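Local coordinates for protein shikimate dehydrogenase (Thermotoga maritima, PDB 3U62) that probably catalyses the reversible NADPH-linked reduction of 3-dehydroshikimate to shikimate, the fourth of seven steps on the way to chorismate, at residues C4-P9 / I60-R65; I14-Y19 / Y32-I37; D54-T59 / N83-G88. All coordinates share one frame; numbering follows the deposited sequence.

Contact 1 of 3, residues C4-P9 / I60-R65; sequences CIIGYP and IPHKER. With SO4 (sulfate ion), chain C.
Ile6 sets its terminal CD1 methyl against the base of the His62 side chain, 3.4 Å from His62 CB and near the plane of the imidazole at its edge. The methyl gets there because CG1 sits between the backbone N and the carbonyl carbon (chi1 67°), a position that swings CD1 out of strand 2-7 toward the loop. One residue on, Gly7 CA passes Ile60 O at 3.4 Å, a point where the backbones run close. Ile60 O is gripped by Tyr8 N at 2.9 Å, the donor lying in the carbonyl plane on a lone pair, with an N-H...O angle of 161°. Beside this bond the Pro61 ring lies alongside Tyr8, its CD 3.6 Å from Tyr8 CB, and the same CD also stands over one face of the His62 ring toward the rim. Cis peptide bonds precede both Pro61 and Pro9, shortly after the ends of strands 55-58 and 2-7. Phe42 of helix 42-52 meets the imidazole as well as Ile6. Beyond the turn, a sulfate takes Lys63 N on O4 at 3.0 Å, Glu64 N on O2 and Lys63 NZ on both O3 and O4; Gly118 N, in the predicted NADP(+) site, adds another bond. Lys63, the predicted proton acceptor, thus starts from a loop bonded just beyond the end of strand 2-7, and this gathering of backbone amides and Lys63 NZ is consistent with a pocket suited to an anion.

Contact 2 of 3, residues I14-Y19 / Y32-I37; sequences ISPRLY and YGMEEI. With SO4 (sulfate ion), chain B.
Two tyrosines, Tyr19 and Tyr32, lie almost flat on one another, an offset stack with planes only 9° apart and ring centroids separated by 4.2 Å. The stack ties a helix to a strand within the beta-alpha-beta unit made of strand 2-7, helix 15-26 and strand 31-36, where the first turn of the helix runs nearly antiparallel to the strand. Tyr32 slides one edge of its ring across its partner, so that CE1 stands over the centre of the Tyr19 ring while CD1 comes within 3.4 Å of Tyr19 CG. With CG anti to the backbone N (chi1 -163°), the Tyr32 ring reaches the helix and meets three of its residues. Ser15 CB touches Tyr32 CE2 at 3.6 Å and Pro16 CA touches Tyr32 CD2 at the same separation, both approaching obliquely. Pro16 also touches the strand through its ring: CG rests near Gly33 O and meets Met34 CE at 3.8 Å, the two side chains crossing at about a right angle. A bend at the end of the Met34 chain carries its methyl back to the proline. Tyr32 OH reaches the side-chain amide of Asn57, and Tyr19 OH is bonded by Asn232 ND2, which probably helps to fix the Tyr19 ring. Phe248 meets the Tyr19 ring edge-to-face. At the start of the helix, Ile14 and Ser15, predicted shikimate-binding residues together with Ser13, hold a sulfate that Ser13 OG also bonds. Ile14 N points at sulfate O1 from 3.0 Å with an N-H...O angle of 168°, whereas Ser15 OG reaches O4 at 2.7 Å.

Contact 3 of 3, residues D54-T59 / N83-G88; sequences DGFNAT and NCVFRG
Phe56 and Val85 form the tightly packed part of this contact, lying side by side and pointing the same way. The isopropyl group of Val85 covers one face of the phenyl ring, a CH-pi contact with CB 3.8 Å from the Phe56 ring centroid and 14° off its normal. Val85 CG2 lies 3.6 Å from Phe56 CZ, while Val85 CG1 is nearer Phe56 CE2, so the two methyls spread over the same face toward different edges. Ile46, Ile49 and Leu50 of helix 42-52 also pack on Phe56. The backbones of strands 55-58 and 84-86 run antiparallel, neighbours in the mixed sheet of the substrate-binding domain. Phe56 and Val85 are a hydrogen-bonded pair: Val85 N gives to Phe56 O at 2.8 Å and Phe56 N to Val85 O at 3.0 Å. Ala58 N bonds Asn83 O. Asn83 and Cys84 both face Tyr91, making a classic beta bulge; Asn83 is a predicted shikimate ligand, and its OD1 takes a bond from Thr93 N. Toward the exposed Arg87 the contact turns polar. Arg87 N bonds Asp54 O at 2.8 Å, and its extended chain then runs beside Asp54 to a salt bridge in which NH2 meets OD2 at 2.8 Å, within the guanidinium plane but from above the carboxylate, the two planes 73° apart. NE adds a weak bond to the same oxygen, and Asp54 OD1 is taken by Lys2 N. One face of the guanidinium is covered toward its rim by Phe86 CE1, and the edge of that same phenyl ring meets Gly55 CA.

Overall arrangement
All three contacts belong to the substrate-binding domain and reach one mixed sheet, in which strands 31-36, 2-7, 55-58 and 84-86 are successive neighbours. Contact 1 lies about 10 Å from contact 3 and 12 Å from contact 2, centre to centre; contacts 2 and 3 are also about 12 Å apart. Along the chain contact 2 is nested within the loop closed by contact 1, contact 3 follows contact 2, and the segments of contacts 1 and 3 alternate. Backbone bonds of strand 2-7 to both its neighbours join the three. Predicted shikimate ligands from contacts 2 and 3 and the predicted proton acceptor of contact 1 therefore come from a single connected framework.

Contact 1 of 3, residues C4-P9 / I60-R65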
loop_
_atom_site.group_PDB
_atom_site.type_symbol
_atom_site.label_atom_id
_atom_site.label_comp_id
_atom_site.label_asym_id
_atom_site.label_seq_id
_atom_site.Cartn_x
_atom_site.Cartn_y
_atom_site.Cartn_z
ATOM N N CYS A 4 14.030 -8.004 5.698
ATOM C CA CYS A 4 13.308 -7.395 6.808
ATOM C C CYS A 4 12.290 -6.400 6.278
ATOM O O CYS A 4 12.193 -6.175 5.066
ATOM C CB CYS A 4 14.268 -6.699 7.784
ATOM S SG CYS A 4 15.224 -5.334 7.076
ATOM N N ILE A 5 11.519 -5.821 7.188
ATOM C CA ILE A 5 10.693 -4.674 6.866
ATOM C C ILE A 5 11.202 -3.480 7.671
ATOM O O ILE A 5 11.439 -3.585 8.878
ATOM C CB ILE A 5 9.182 -4.947 7.118
ATOM C CG1 ILE A 5 8.325 -3.726 6.757
ATOM C CG2 ILE A 5 8.919 -5.427 8.551
ATOM C CD1 ILE A 5 7.504 -3.900 5.501
ATOM N N ILE A 6 11.395 -2.356 6.988
ATOM C CA ILE A 6 11.816 -1.124 7.645
ATOM C C ILE A 6 10.681 -0.106 7.617
ATOM O O ILE A 6 9.882 -0.074 6.675
ATOM C CB ILE A 6 13.137 -0.542 7.042
ATOM C CG1 ILE A 6 12.938 -0.060 5.595
ATOM C CG2 ILE A 6 14.264 -1.584 7.091
ATOM C CD1 ILE A 6 12.641 1.444 5.479
ATOM N N GLY A 7 10.609 0.713 8.660
ATOM C CA GLY A 7 9.549 1.704 8.791
ATOM C C GLY A 7 9.478 2.279 10.189
ATOM O O GLY A 7 10.365 2.039 11.016
ATOM N N TYR A 8 8.419 3.047 10.442
ATOM C CA TYR A 8 8.214 3.719 11.718
ATOM C C TYR A 8 6.765 4.189 11.809
ATOM O O TYR A 8 6.419 5.234 11.252
ATOM C CB TYR A 8 9.161 4.912 11.839
ATOM C CG TYR A 8 9.326 5.441 13.236
ATOM C CD1 TYR A 8 10.056 4.728 14.187
ATOM C CD2 TYR A 8 8.774 6.664 13.606
ATOM C CE1 TYR A 8 10.221 5.209 15.473
ATOM C CE2 TYR A 8 8.934 7.159 14.891
ATOM C CZ TYR A 8 9.660 6.426 15.818
ATOM O OH TYR A 8 9.821 6.909 17.095
ATOM N N PRO A 9 5.905 3.420 12.506
ATOM C CA PRO A 9 6.207 2.189 13.241
ATOM C C PRO A 9 6.243 0.942 12.352
ATOM O O PRO A 9 5.717 0.961 11.234
ATOM C CB PRO A 9 5.039 2.087 14.221
ATOM C CG PRO A 9 3.896 2.702 13.493
ATOM C CD PRO A 9 4.476 3.778 12.609
ATOM N N ILE A 60 5.762 3.075 5.579
ATOM C CA ILE A 60 5.778 4.441 6.110
ATOM C C ILE A 60 6.778 4.582 7.262
ATOM O O ILE A 60 6.911 3.670 8.084
ATOM C CB ILE A 60 4.370 4.918 6.562
ATOM C CG1 ILE A 60 3.769 3.967 7.610
ATOM C CG2 ILE A 60 3.446 5.077 5.352
ATOM C CD1 ILE A 60 2.671 4.587 8.464
ATOM N N PRO A 61 7.498 5.719 7.322
ATOM C CA PRO A 61 7.474 6.843 6.389
ATOM C C PRO A 61 8.702 6.873 5.477
ATOM O O PRO A 61 9.256 7.946 5.217
ATOM C CB PRO A 61 7.508 8.045 7.333
ATOM C CG PRO A 61 8.333 7.564 8.521
ATOM C CD PRO A 61 8.313 6.040 8.508
ATOM N N HIS A 62 9.114 5.705 4.982
ATOM C CA HIS A 62 10.417 5.571 4.331
ATOM C C HIS A 62 10.415 5.177 2.855
ATOM O O HIS A 62 11.488 5.037 2.263
ATOM C CB HIS A 62 11.281 4.575 5.107
ATOM C CG HIS A 62 11.603 5.010 6.500
ATOM N ND1 HIS A 62 11.882 4.122 7.518
ATOM C CD2 HIS A 62 11.702 6.247 7.044
ATOM C CE1 HIS A 62 12.136 4.792 8.627
ATOM N NE2 HIS A 62 12.025 6.084 8.370
ATOM N N LYS A 63 9.237 5.003 2.260
ATOM C CA LYS A 63 9.152 4.546 0.867
ATOM C C LYS A 63 9.787 5.521 -0.127
ATOM O O LYS A 63 10.537 5.104 -1.014
ATOM C CB LYS A 63 7.709 4.221 0.468
ATOM C CG LYS A 63 7.119 3.021 1.205
ATOM C CD LYS A 63 5.785 2.572 0.611
ATOM C CE LYS A 63 4.686 3.625 0.768
ATOM N NZ LYS A 63 4.404 3.965 2.191
ATOM N N GLU A 64 9.490 6.810 0.026
ATOM C CA GLU A 64 10.127 7.844 -0.785
ATOM C C GLU A 64 11.578 8.046 -0.345
ATOM O O GLU A 64 12.471 8.198 -1.181
ATOM C CB GLU A 64 9.348 9.163 -0.695
ATOM C CG GLU A 64 9.727 10.217 -1.749
ATOM C CD GLU A 64 11.002 10.984 -1.412
ATOM O OE1 GLU A 64 11.247 11.257 -0.213
ATOM O OE2 GLU A 64 11.754 11.322 -2.349
ATOM N N ARG A 65 11.797 8.037 0.968
ATOM C CA ARG A 65 13.101 8.323 1.568
ATOM C C ARG A 65 14.204 7.367 1.103
ATOM O O ARG A 65 15.341 7.794 0.875
ATOM C CB ARG A 65 12.983 8.271 3.091
ATOM C CG ARG A 65 13.954 9.174 3.841
ATOM C CD ARG A 65 13.862 8.946 5.347
ATOM N NE ARG A 65 12.496 9.057 5.854
ATOM C CZ ARG A 65 11.935 10.187 6.279
ATOM N NH1 ARG A 65 12.617 11.328 6.264
ATOM N NH2 ARG A 65 10.685 10.179 6.721
HETATM S S SO4 C . 6.093 7.106 2.557
HETATM O O1 SO4 C . 5.735 7.986 3.665
HETATM O O2 SO4 C . 7.205 7.695 1.810
HETATM O O3 SO4 C . 4.941 6.943 1.678
HETATM O O4 SO4 C . 6.487 5.802 3.081
#

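Contact 2 of 3, residues I14-Y19 / Y32-I37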
loop_
_atom_site.group_PDB
_atom_site.type_symbol
_atom_site.label_atom_id
_atom_site.label_comp_id
_atom_site.label_asym_id
_atom_site.label_seq_id
_atom_site.Cartn_x
_atom_site.Cartn_y
_atom_site.Cartn_z
ATOM N N ILE A 14 2.834 -7.553 10.299
ATOM C CA ILE A 14 2.414 -8.940 10.098
ATOM C C ILE A 14 3.371 -9.702 9.175
ATOM O O ILE A 14 3.266 -10.923 9.034
ATOM C CB ILE A 14 0.962 -9.036 9.546
ATOM C CG1 ILE A 14 0.874 -8.441 8.129
ATOM C CG2 ILE A 14 -0.027 -8.370 10.511
ATOM C CD1 ILE A 14 -0.349 -8.901 7.357
ATOM N N SER A 15 4.300 -8.978 8.555
ATOM C CA SER A 15 5.209 -9.562 7.566
ATOM C C SER A 15 6.194 -10.612 8.111
ATOM O O SER A 15 6.286 -11.696 7.534
ATOM C CB SER A 15 5.948 -8.471 6.779
ATOM O OG SER A 15 5.083 -7.832 5.858
ATOM N N PRO A 16 6.924 -10.308 9.211
ATOM C CA PRO A 16 7.908 -11.302 9.659
ATOM C C PRO A 16 7.340 -12.708 9.887
ATOM O O PRO A 16 7.923 -13.675 9.397
ATOM C CB PRO A 16 8.436 -10.707 10.966
ATOM C CG PRO A 16 8.279 -9.246 10.787
ATOM C CD PRO A 16 6.992 -9.081 10.029
ATOM N N ARG A 17 6.223 -12.818 10.603
ATOM C CA ARG A 17 5.622 -14.128 10.887
ATOM C C ARG A 17 5.247 -14.877 9.606
ATOM O O ARG A 17 5.462 -16.088 9.507
ATOM C CB ARG A 17 4.398 -13.997 11.807
ATOM C CG ARG A 17 3.234 -13.250 11.176
ATOM C CD ARG A 17 1.922 -13.436 11.903
ATOM N NE ARG A 17 0.853 -12.724 11.196
ATOM C CZ ARG A 17 -0.284 -12.307 11.748
ATOM N NH1 ARG A 17 -0.527 -12.521 13.035
ATOM N NH2 ARG A 17 -1.181 -11.665 11.010
ATOM N N LEU A 18 4.702 -14.150 8.630
ATOM C CA LEU A 18 4.239 -14.750 7.381
ATOM C C LEU A 18 5.378 -15.197 6.470
ATOM O O LEU A 18 5.365 -16.331 5.986
ATOM C CB LEU A 18 3.281 -13.811 6.642
ATOM C CG LEU A 18 1.843 -13.795 7.173
ATOM C CD1 LEU A 18 1.151 -12.503 6.773
ATOM C CD2 LEU A 18 1.052 -15.013 6.683
ATOM N N TYR A 19 6.355 -14.322 6.238
ATOM C CA TYR A 19 7.502 -14.683 5.408
ATOM C C TYR A 19 8.324 -15.808 6.040
ATOM O O TYR A 19 8.766 -16.718 5.336
ATOM C CB TYR A 19 8.390 -13.473 5.121
ATOM C CG TYR A 19 7.821 -12.476 4.131
ATOM C CD1 TYR A 19 7.028 -11.413 4.562
ATOM C CD2 TYR A 19 8.098 -12.578 2.766
ATOM C CE1 TYR A 19 6.512 -10.486 3.662
ATOM C CE2 TYR A 19 7.585 -11.654 1.856
ATOM C CZ TYR A 19 6.794 -10.611 2.313
ATOM O OH TYR A 19 6.284 -9.693 1.424
ATOM N N TYR A 32 13.318 -13.315 7.725
ATOM C CA TYR A 32 12.668 -12.015 7.591
ATOM C C TYR A 32 12.544 -11.355 8.963
ATOM O O TYR A 32 11.927 -11.912 9.876
ATOM C CB TYR A 32 11.291 -12.178 6.941
ATOM C CG TYR A 32 10.674 -10.907 6.387
ATOM C CD1 TYR A 32 10.606 -10.686 5.010
ATOM C CD2 TYR A 32 10.141 -9.938 7.235
ATOM C CE1 TYR A 32 10.027 -9.526 4.495
ATOM C CE2 TYR A 32 9.565 -8.777 6.733
ATOM C CZ TYR A 32 9.509 -8.578 5.362
ATOM O OH TYR A 32 8.938 -7.430 4.866
ATOM N N GLY A 33 13.133 -10.169 9.095
ATOM C CA GLY A 33 13.129 -9.437 10.358
ATOM C C GLY A 33 12.383 -8.117 10.307
ATOM O O GLY A 33 11.483 -7.930 9.484
ATOM N N MET A 34 12.762 -7.208 11.200
ATOM C CA MET A 34 12.125 -5.896 11.310
ATOM C C MET A 34 13.091 -4.867 11.880
ATOM O O MET A 34 13.864 -5.162 12.795
ATOM C CB MET A 34 10.861 -5.969 12.176
ATOM C CG MET A 34 11.073 -6.531 13.584
ATOM S SD MET A 34 9.699 -6.206 14.702
ATOM C CE MET A 34 8.365 -7.069 13.869
ATOM N N GLU A 35 13.044 -3.660 11.327
ATOM C CA GLU A 35 13.901 -2.568 11.769
ATOM C C GLU A 35 13.067 -1.296 11.879
ATOM O O GLU A 35 12.752 -0.656 10.867
ATOM C CB GLU A 35 15.070 -2.365 10.792
ATOM C CG GLU A 35 15.933 -3.612 10.537
ATOM C CD GLU A 35 17.056 -3.806 11.552
ATOM O OE1 GLU A 35 17.124 -3.048 12.544
ATOM O OE2 GLU A 35 17.882 -4.724 11.353
ATOM N N GLU A 36 12.694 -0.943 13.109
ATOM C CA GLU A 36 11.920 0.273 13.349
ATOM C C GLU A 36 12.862 1.467 13.484
ATOM O O GLU A 36 13.450 1.699 14.544
ATOM C CB GLU A 36 11.021 0.125 14.581
ATOM C CG GLU A 36 9.869 1.124 14.625
ATOM C CD GLU A 36 8.868 0.802 15.719
ATOM O OE1 GLU A 36 9.125 1.165 16.889
ATOM O OE2 GLU A 36 7.824 0.188 15.414
ATOM N N ILE A 37 12.997 2.212 12.390
ATOM C CA ILE A 37 13.958 3.306 12.296
ATOM C C ILE A 37 13.225 4.645 12.276
ATOM O O ILE A 37 12.404 4.884 11.391
ATOM C CB ILE A 37 14.828 3.179 11.015
ATOM C CG1 ILE A 37 15.442 1.777 10.919
ATOM C CG2 ILE A 37 15.916 4.256 10.996
ATOM C CD1 ILE A 37 15.919 1.386 9.525
HETATM S S SO4 B . 2.930 -4.823 7.632
HETATM O O1 SO4 B . 1.994 -5.212 8.684
HETATM O O2 SO4 B . 3.865 -3.828 8.149
HETATM O O3 SO4 B . 2.189 -4.257 6.511
HETATM O O4 SO4 B . 3.667 -6.003 7.173
#

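Contact 3 of 3, residues D54-T59 / N83-G88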
loop_
_atom_site.group_PDB
_atom_site.type_symbol
_atom_site.label_atom_id
_atom_site.label_comp_id
_atom_site.label_asym_id
_atom_site.label_seq_id
_atom_site.Cartn_x
_atom_site.Cartn_y
_atom_site.Cartn_z
ATOM N N ASP A 54 20.063 -8.795 2.219
ATOM C CA ASP A 54 20.052 -8.974 0.765
ATOM C C ASP A 54 18.954 -8.127 0.133
ATOM O O ASP A 54 19.140 -7.545 -0.938
ATOM C CB ASP A 54 19.846 -10.447 0.408
ATOM C CG ASP A 54 20.995 -11.319 0.866
ATOM O OD1 ASP A 54 20.915 -11.871 1.984
ATOM O OD2 ASP A 54 21.989 -11.437 0.118
ATOM N N GLY A 55 17.811 -8.072 0.808
ATOM C CA GLY A 55 16.680 -7.276 0.365
ATOM C C GLY A 55 15.815 -6.905 1.546
ATOM O O GLY A 55 16.031 -7.392 2.658
ATOM N N PHE A 56 14.842 -6.032 1.309
ATOM C CA PHE A 56 13.917 -5.621 2.355
ATOM C C PHE A 56 12.696 -4.909 1.801
ATOM O O PHE A 56 12.699 -4.432 0.664
ATOM C CB PHE A 56 14.612 -4.745 3.415
ATOM C CG PHE A 56 15.288 -3.515 2.862
ATOM C CD1 PHE A 56 14.611 -2.300 2.797
ATOM C CD2 PHE A 56 16.614 -3.564 2.442
ATOM C CE1 PHE A 56 15.237 -1.160 2.300
ATOM C CE2 PHE A 56 17.249 -2.430 1.944
ATOM C CZ PHE A 56 16.560 -1.224 1.873
ATOM N N ASN A 57 11.651 -4.857 2.619
ATOM C CA ASN A 57 10.502 -4.021 2.339
ATOM C C ASN A 57 10.606 -2.716 3.109
ATOM O O ASN A 57 11.198 -2.663 4.190
ATOM C CB ASN A 57 9.203 -4.746 2.691
ATOM C CG ASN A 57 8.872 -5.859 1.718
ATOM O OD1 ASN A 57 8.789 -5.644 0.509
ATOM N ND2 ASN A 57 8.673 -7.063 2.243
ATOM N N ALA A 58 10.038 -1.662 2.536
ATOM C CA ALA A 58 9.950 -0.374 3.202
ATOM C C ALA A 58 8.487 0.021 3.298
ATOM O O ALA A 58 7.737 -0.109 2.327
ATOM C CB ALA A 58 10.734 0.675 2.433
ATOM N N THR A 59 8.080 0.483 4.473
ATOM C CA THR A 59 6.745 1.037 4.651
ATOM C C THR A 59 6.874 2.475 5.161
ATOM O O THR A 59 7.976 3.034 5.156
ATOM C CB THR A 59 5.861 0.139 5.566
ATOM O OG1 THR A 59 4.518 0.636 5.584
ATOM C CG2 THR A 59 6.411 0.067 6.991
ATOM N N ASN A 83 9.017 0.240 -2.143
ATOM C CA ASN A 83 8.623 -0.607 -1.016
ATOM C C ASN A 83 9.304 -1.973 -1.015
ATOM O O ASN A 83 9.108 -2.764 -0.094
ATOM C CB ASN A 83 7.101 -0.778 -0.957
ATOM C CG ASN A 83 6.582 -1.757 -1.992
ATOM O OD1 ASN A 83 6.950 -1.691 -3.164
ATOM N ND2 ASN A 83 5.719 -2.672 -1.562
ATOM N N CYS A 84 10.088 -2.249 -2.054
ATOM C CA CYS A 84 10.797 -3.516 -2.170
ATOM C C CYS A 84 12.192 -3.287 -2.735
ATOM O O CYS A 84 12.347 -2.772 -3.844
ATOM C CB CYS A 84 10.016 -4.498 -3.049
ATOM S SG CYS A 84 10.797 -6.127 -3.243
ATOM N N VAL A 85 13.198 -3.668 -1.957
ATOM C CA VAL A 85 14.591 -3.528 -2.364
ATOM C C VAL A 85 15.232 -4.902 -2.490
ATOM O O VAL A 85 14.955 -5.800 -1.694
ATOM C CB VAL A 85 15.393 -2.650 -1.368
ATOM C CG1 VAL A 85 16.880 -2.631 -1.713
ATOM C CG2 VAL A 85 14.844 -1.231 -1.346
ATOM N N PHE A 86 16.072 -5.061 -3.509
ATOM C CA PHE A 86 16.885 -6.259 -3.662
ATOM C C PHE A 86 18.257 -5.899 -4.216
ATOM O O PHE A 86 18.381 -5.458 -5.362
ATOM C CB PHE A 86 16.186 -7.291 -4.555
ATOM C CG PHE A 86 16.838 -8.652 -4.551
ATOM C CD1 PHE A 86 17.179 -9.281 -3.354
ATOM C CD2 PHE A 86 17.087 -9.319 -5.748
ATOM C CE1 PHE A 86 17.773 -10.540 -3.351
ATOM C CE2 PHE A 86 17.679 -10.579 -5.755
ATOM C CZ PHE A 86 18.022 -11.191 -4.553
ATOM N N ARG A 87 19.275 -6.080 -3.377
ATOM C CA ARG A 87 20.679 -5.888 -3.752
ATOM C C ARG A 87 20.940 -4.600 -4.534
ATOM O O ARG A 87 21.457 -4.622 -5.656
ATOM C CB ARG A 87 21.216 -7.132 -4.468
ATOM C CG ARG A 87 21.273 -8.320 -3.532
ATOM C CD ARG A 87 21.645 -9.618 -4.203
ATOM N NE ARG A 87 21.859 -10.633 -3.175
ATOM C CZ ARG A 87 21.774 -11.945 -3.363
ATOM N NH1 ARG A 87 21.476 -12.443 -4.557
ATOM N NH2 ARG A 87 21.988 -12.764 -2.344
ATOM N N GLY A 88 20.559 -3.479 -3.925
ATOM C CA GLY A 88 20.838 -2.157 -4.472
ATOM C C GLY A 88 19.790 -1.605 -5.422
ATOM O O GLY A 88 19.861 -0.439 -5.814
#